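Local coordinates for protein thymidylate synthase (Enterobacteria phage T4, PDB 1TIS) that catalyses the reductive methylation of dUMP to dTMP, using 5,10-methylenetetrahydrofolate as both one-carbon donor and reductant, and works as a homodimer, at residues Y160-W173 with Y191-L204. Numbering follows the deposited sequence.
Sequences YQFNVRNGYLDLQW and YATLVHIVAKMCNL
Between Tyr191 and Val195, which both face the hairpin, Ala192 O is gripped twice by His196: ND1 donates at 2.8 Å from one face of the carbonyl plane, the backbone N from the other. Helix and hairpin themselves meet through hydrocarbon. Leu169, its CG anti to the backbone N (chi1 178°), sends CD2 onto the helix, 3.9 Å from Val195 CG2 and equally close to Val198 CB, with the Ala199 methyl beside them. Phe162, pointing the opposite way to Val198, brings CZ to 4.1 Å from Val198 CG2. At the C-terminal end of helix 184-202, Leu204 N bonds to Ala199 O after Asn203 turns the chain with positive phi, and Leu204 CD1 rests 3.7 Å from Val164 CG1. At the other end, Leu171 puts both methyls on the CD1 side of the Tyr191 ring and also reaches Leu194. Tyr191 lies in an offset stack on the five-membered ring of Trp173, centroids 4.3 Å apart and planes at 25°, with Trp173 CB over the face of the Tyr191 ring, a CH-pi contact. Tyr160 completes the aromatic cluster, its plane at 74° to that of Tyr191. The helix thus covers strand 168-179 of its own beta-alpha-beta unit and also the antiparallel neighbour 157-164. What joins them is shape and apolar burial, and the Trp173 stack extends that packing to Asn187, which by similarity binds dUMP.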
# COMPACT_ATOMS: atom_id res chain seq x y z
N TYR A 160 1.11 6.15 0.85
CA TYR A 160 1.96 6.57 -0.28
C TYR A 160 3.42 6.66 0.08
O TYR A 160 3.78 6.93 1.23
CB TYR A 160 1.58 7.92 -0.94
CG TYR A 160 1.32 9.22 -0.22
CD1 TYR A 160 2.39 10.03 0.10
CD2 TYR A 160 0.02 9.66 0.02
CE1 TYR A 160 2.19 11.27 0.65
CE2 TYR A 160 -0.19 10.92 0.57
CZ TYR A 160 0.91 11.71 0.88
OH TYR A 160 0.75 12.95 1.49
N GLN A 161 4.22 6.34 -0.92
CA GLN A 161 5.66 6.21 -0.81
C GLN A 161 6.19 7.24 -1.80
O GLN A 161 5.61 7.42 -2.87
CB GLN A 161 6.05 4.81 -1.26
CG GLN A 161 6.81 3.81 -0.41
CD GLN A 161 8.30 4.09 -0.32
OE1 GLN A 161 8.76 5.23 -0.37
NE2 GLN A 161 9.14 3.08 -0.21
N PHE A 162 7.28 7.92 -1.48
CA PHE A 162 7.94 8.81 -2.42
C PHE A 162 9.28 8.17 -2.69
O PHE A 162 9.87 7.57 -1.78
CB PHE A 162 8.32 10.17 -1.90
CG PHE A 162 7.22 11.18 -1.68
CD1 PHE A 162 6.61 11.81 -2.76
CD2 PHE A 162 6.88 11.51 -0.39
CE1 PHE A 162 5.63 12.78 -2.56
CE2 PHE A 162 5.91 12.48 -0.21
CZ PHE A 162 5.28 13.12 -1.28
N ASN A 163 9.83 8.36 -3.89
CA ASN A 163 11.13 7.81 -4.29
C ASN A 163 11.85 8.97 -4.95
O ASN A 163 11.20 9.76 -5.66
CB ASN A 163 10.98 6.73 -5.33
CG ASN A 163 11.88 5.53 -5.14
OD1 ASN A 163 11.64 4.68 -4.28
ND2 ASN A 163 12.90 5.34 -5.96
N VAL A 164 13.14 9.16 -4.73
CA VAL A 164 13.90 10.23 -5.39
C VAL A 164 14.83 9.60 -6.45
O VAL A 164 15.67 8.76 -6.09
CB VAL A 164 14.68 10.99 -4.28
CG1 VAL A 164 15.38 12.17 -4.91
CG2 VAL A 164 13.73 11.45 -3.18
N ARG A 165 14.62 9.90 -7.77
CA ARG A 165 15.43 9.38 -8.89
C ARG A 165 16.84 9.98 -8.92
O ARG A 165 17.65 9.68 -8.04
CB ARG A 165 14.72 9.67 -10.21
CG ARG A 165 13.73 8.54 -10.42
CD ARG A 165 13.36 8.18 -11.85
NE ARG A 165 12.90 9.32 -12.64
CZ ARG A 165 12.31 9.20 -13.83
NH1 ARG A 165 12.12 8.00 -14.37
NH2 ARG A 165 11.90 10.29 -14.52
N ASN A 166 17.30 10.72 -9.91
CA ASN A 166 18.49 11.50 -9.68
C ASN A 166 17.88 12.70 -10.33
O ASN A 166 17.93 12.89 -11.55
CB ASN A 166 19.76 11.08 -10.48
CG ASN A 166 21.13 11.26 -9.79
OD1 ASN A 166 22.12 10.69 -10.25
ND2 ASN A 166 21.36 11.96 -8.68
N GLY A 167 17.11 13.38 -9.46
CA GLY A 167 16.49 14.62 -9.88
C GLY A 167 15.00 14.54 -10.15
O GLY A 167 14.38 15.51 -10.59
N TYR A 168 14.39 13.39 -9.91
CA TYR A 168 12.95 13.33 -10.02
C TYR A 168 12.38 12.81 -8.68
O TYR A 168 13.07 12.23 -7.83
CB TYR A 168 12.57 12.42 -11.17
CG TYR A 168 13.09 12.85 -12.54
CD1 TYR A 168 14.34 12.40 -12.94
CD2 TYR A 168 12.32 13.57 -13.43
CE1 TYR A 168 14.82 12.64 -14.22
CE2 TYR A 168 12.79 13.81 -14.72
CZ TYR A 168 14.04 13.34 -15.11
OH TYR A 168 14.51 13.49 -16.43
N LEU A 169 11.13 13.17 -8.48
CA LEU A 169 10.40 12.79 -7.29
C LEU A 169 9.34 11.86 -7.80
O LEU A 169 8.76 12.12 -8.85
CB LEU A 169 9.74 13.98 -6.67
CG LEU A 169 8.89 13.77 -5.46
CD1 LEU A 169 9.74 13.24 -4.31
CD2 LEU A 169 8.24 15.08 -5.13
N ASP A 170 9.05 10.78 -7.12
CA ASP A 170 8.05 9.88 -7.63
C ASP A 170 7.05 9.67 -6.50
O ASP A 170 7.51 9.68 -5.35
CB ASP A 170 8.71 8.57 -8.03
CG ASP A 170 9.89 8.64 -9.01
OD1 ASP A 170 9.90 9.46 -9.93
OD2 ASP A 170 10.80 7.83 -8.86
N LEU A 171 5.74 9.50 -6.74
CA LEU A 171 4.83 9.22 -5.65
C LEU A 171 4.03 8.00 -6.02
O LEU A 171 3.72 7.80 -7.19
CB LEU A 171 3.83 10.36 -5.40
CG LEU A 171 2.88 10.21 -4.18
CD1 LEU A 171 2.54 11.59 -3.70
CD2 LEU A 171 1.60 9.45 -4.50
N GLN A 172 3.62 7.18 -5.06
CA GLN A 172 2.76 6.02 -5.34
C GLN A 172 1.68 5.85 -4.26
O GLN A 172 1.98 5.66 -3.10
CB GLN A 172 3.63 4.76 -5.44
CG GLN A 172 2.78 3.53 -5.41
CD GLN A 172 3.58 2.29 -5.61
OE1 GLN A 172 3.23 1.55 -6.51
NE2 GLN A 172 4.65 2.00 -4.90
N TRP A 173 0.42 5.83 -4.60
CA TRP A 173 -0.63 5.68 -3.63
C TRP A 173 -1.17 4.28 -3.66
O TRP A 173 -1.01 3.54 -4.66
CB TRP A 173 -1.83 6.65 -3.86
CG TRP A 173 -2.12 7.13 -5.27
CD1 TRP A 173 -1.18 7.62 -6.17
CD2 TRP A 173 -3.34 7.07 -5.83
NE1 TRP A 173 -1.81 7.85 -7.30
CE2 TRP A 173 -3.09 7.53 -7.13
CE3 TRP A 173 -4.57 6.69 -5.38
CZ2 TRP A 173 -4.09 7.62 -8.07
CZ3 TRP A 173 -5.57 6.77 -6.32
CH2 TRP A 173 -5.33 7.22 -7.63
N TYR A 191 -2.96 13.44 -6.50
CA TYR A 191 -1.55 13.22 -6.23
C TYR A 191 -0.65 13.79 -7.33
O TYR A 191 0.49 14.14 -7.03
CB TYR A 191 -1.29 11.75 -6.06
CG TYR A 191 -1.84 11.22 -4.74
CD1 TYR A 191 -1.22 11.50 -3.53
CD2 TYR A 191 -2.99 10.47 -4.75
CE1 TYR A 191 -1.78 11.03 -2.34
CE2 TYR A 191 -3.54 10.00 -3.57
CZ TYR A 191 -2.94 10.28 -2.36
OH TYR A 191 -3.55 9.83 -1.20
N ALA A 192 -1.07 13.91 -8.61
CA ALA A 192 -0.31 14.58 -9.68
C ALA A 192 0.07 15.99 -9.24
O ALA A 192 1.23 16.43 -9.38
CB ALA A 192 -1.15 14.71 -10.91
N THR A 193 -0.91 16.73 -8.68
CA THR A 193 -0.69 18.05 -8.12
C THR A 193 0.19 17.80 -6.90
O THR A 193 1.24 18.45 -6.88
CB THR A 193 -2.02 18.72 -7.74
OG1 THR A 193 -2.87 18.61 -8.88
CG2 THR A 193 -1.90 20.20 -7.45
N LEU A 194 -0.05 16.89 -5.93
CA LEU A 194 0.89 16.67 -4.81
C LEU A 194 2.34 16.38 -5.20
O LEU A 194 3.26 16.82 -4.49
CB LEU A 194 0.51 15.51 -3.89
CG LEU A 194 0.21 15.70 -2.38
CD1 LEU A 194 0.90 14.57 -1.63
CD2 LEU A 194 0.73 17.01 -1.83
N VAL A 195 2.67 15.69 -6.30
CA VAL A 195 4.08 15.50 -6.62
C VAL A 195 4.56 16.80 -7.23
O VAL A 195 5.75 17.07 -7.24
CB VAL A 195 4.24 14.29 -7.57
CG1 VAL A 195 3.50 14.55 -8.82
CG2 VAL A 195 5.70 14.08 -7.95
N HIS A 196 3.69 17.67 -7.75
CA HIS A 196 4.14 18.98 -8.20
C HIS A 196 4.54 19.93 -7.07
O HIS A 196 5.63 20.52 -7.06
CB HIS A 196 3.03 19.66 -9.01
CG HIS A 196 3.17 19.24 -10.45
ND1 HIS A 196 2.80 18.09 -10.98
CD2 HIS A 196 3.78 20.01 -11.42
CE1 HIS A 196 3.16 18.13 -12.23
NE2 HIS A 196 3.75 19.27 -12.49
N ILE A 197 3.64 20.08 -6.10
CA ILE A 197 3.86 20.95 -4.97
C ILE A 197 5.10 20.42 -4.26
O ILE A 197 6.06 21.20 -4.14
CB ILE A 197 2.55 20.91 -4.16
CG1 ILE A 197 1.58 21.88 -4.75
CG2 ILE A 197 2.78 21.29 -2.70
CD1 ILE A 197 0.23 21.63 -4.04
N VAL A 198 5.19 19.13 -3.89
CA VAL A 198 6.39 18.71 -3.17
C VAL A 198 7.69 18.78 -4.00
O VAL A 198 8.75 19.11 -3.47
CB VAL A 198 6.17 17.30 -2.65
CG1 VAL A 198 7.30 16.98 -1.65
CG2 VAL A 198 4.83 17.19 -1.94
N ALA A 199 7.68 18.54 -5.32
CA ALA A 199 8.84 18.74 -6.15
C ALA A 199 9.14 20.20 -6.15
O ALA A 199 10.33 20.47 -6.17
CB ALA A 199 8.63 18.43 -7.55
N LYS A 200 8.21 21.19 -6.04
CA LYS A 200 8.64 22.59 -6.00
C LYS A 200 9.28 23.00 -4.66
O LYS A 200 10.12 23.91 -4.57
CB LYS A 200 7.44 23.48 -6.34
CG LYS A 200 7.82 24.97 -6.43
CD LYS A 200 8.63 25.14 -7.72
CE LYS A 200 9.80 26.15 -7.71
NZ LYS A 200 10.48 26.10 -9.01
N MET A 201 8.95 22.31 -3.57
CA MET A 201 9.55 22.60 -2.26
C MET A 201 10.92 21.98 -2.26
O MET A 201 11.89 22.67 -1.99
CB MET A 201 8.79 21.97 -1.09
CG MET A 201 7.46 22.62 -0.75
SD MET A 201 6.50 21.51 0.29
CE MET A 201 7.02 21.92 1.92
N CYS A 202 11.01 20.70 -2.66
CA CYS A 202 12.28 20.00 -2.68
C CYS A 202 13.19 20.38 -3.86
O CYS A 202 14.37 20.01 -3.92
CB CYS A 202 11.93 18.49 -2.64
SG CYS A 202 10.98 18.01 -1.18
N ASN A 203 12.63 21.16 -4.79
CA ASN A 203 13.24 21.58 -6.03
C ASN A 203 13.81 20.37 -6.80
O ASN A 203 14.98 20.16 -7.18
CB ASN A 203 14.32 22.64 -5.73
CG ASN A 203 14.75 23.42 -6.97
OD1 ASN A 203 15.95 23.66 -7.15
ND2 ASN A 203 13.90 23.89 -7.89
N LEU A 204 12.85 19.52 -7.06
CA LEU A 204 13.13 18.36 -7.82
C LEU A 204 12.17 18.48 -8.99
O LEU A 204 11.20 19.25 -9.00
CB LEU A 204 12.88 17.13 -6.93
CG LEU A 204 13.60 16.91 -5.57
CD1 LEU A 204 13.67 15.45 -5.24
CD2 LEU A 204 15.04 17.29 -5.63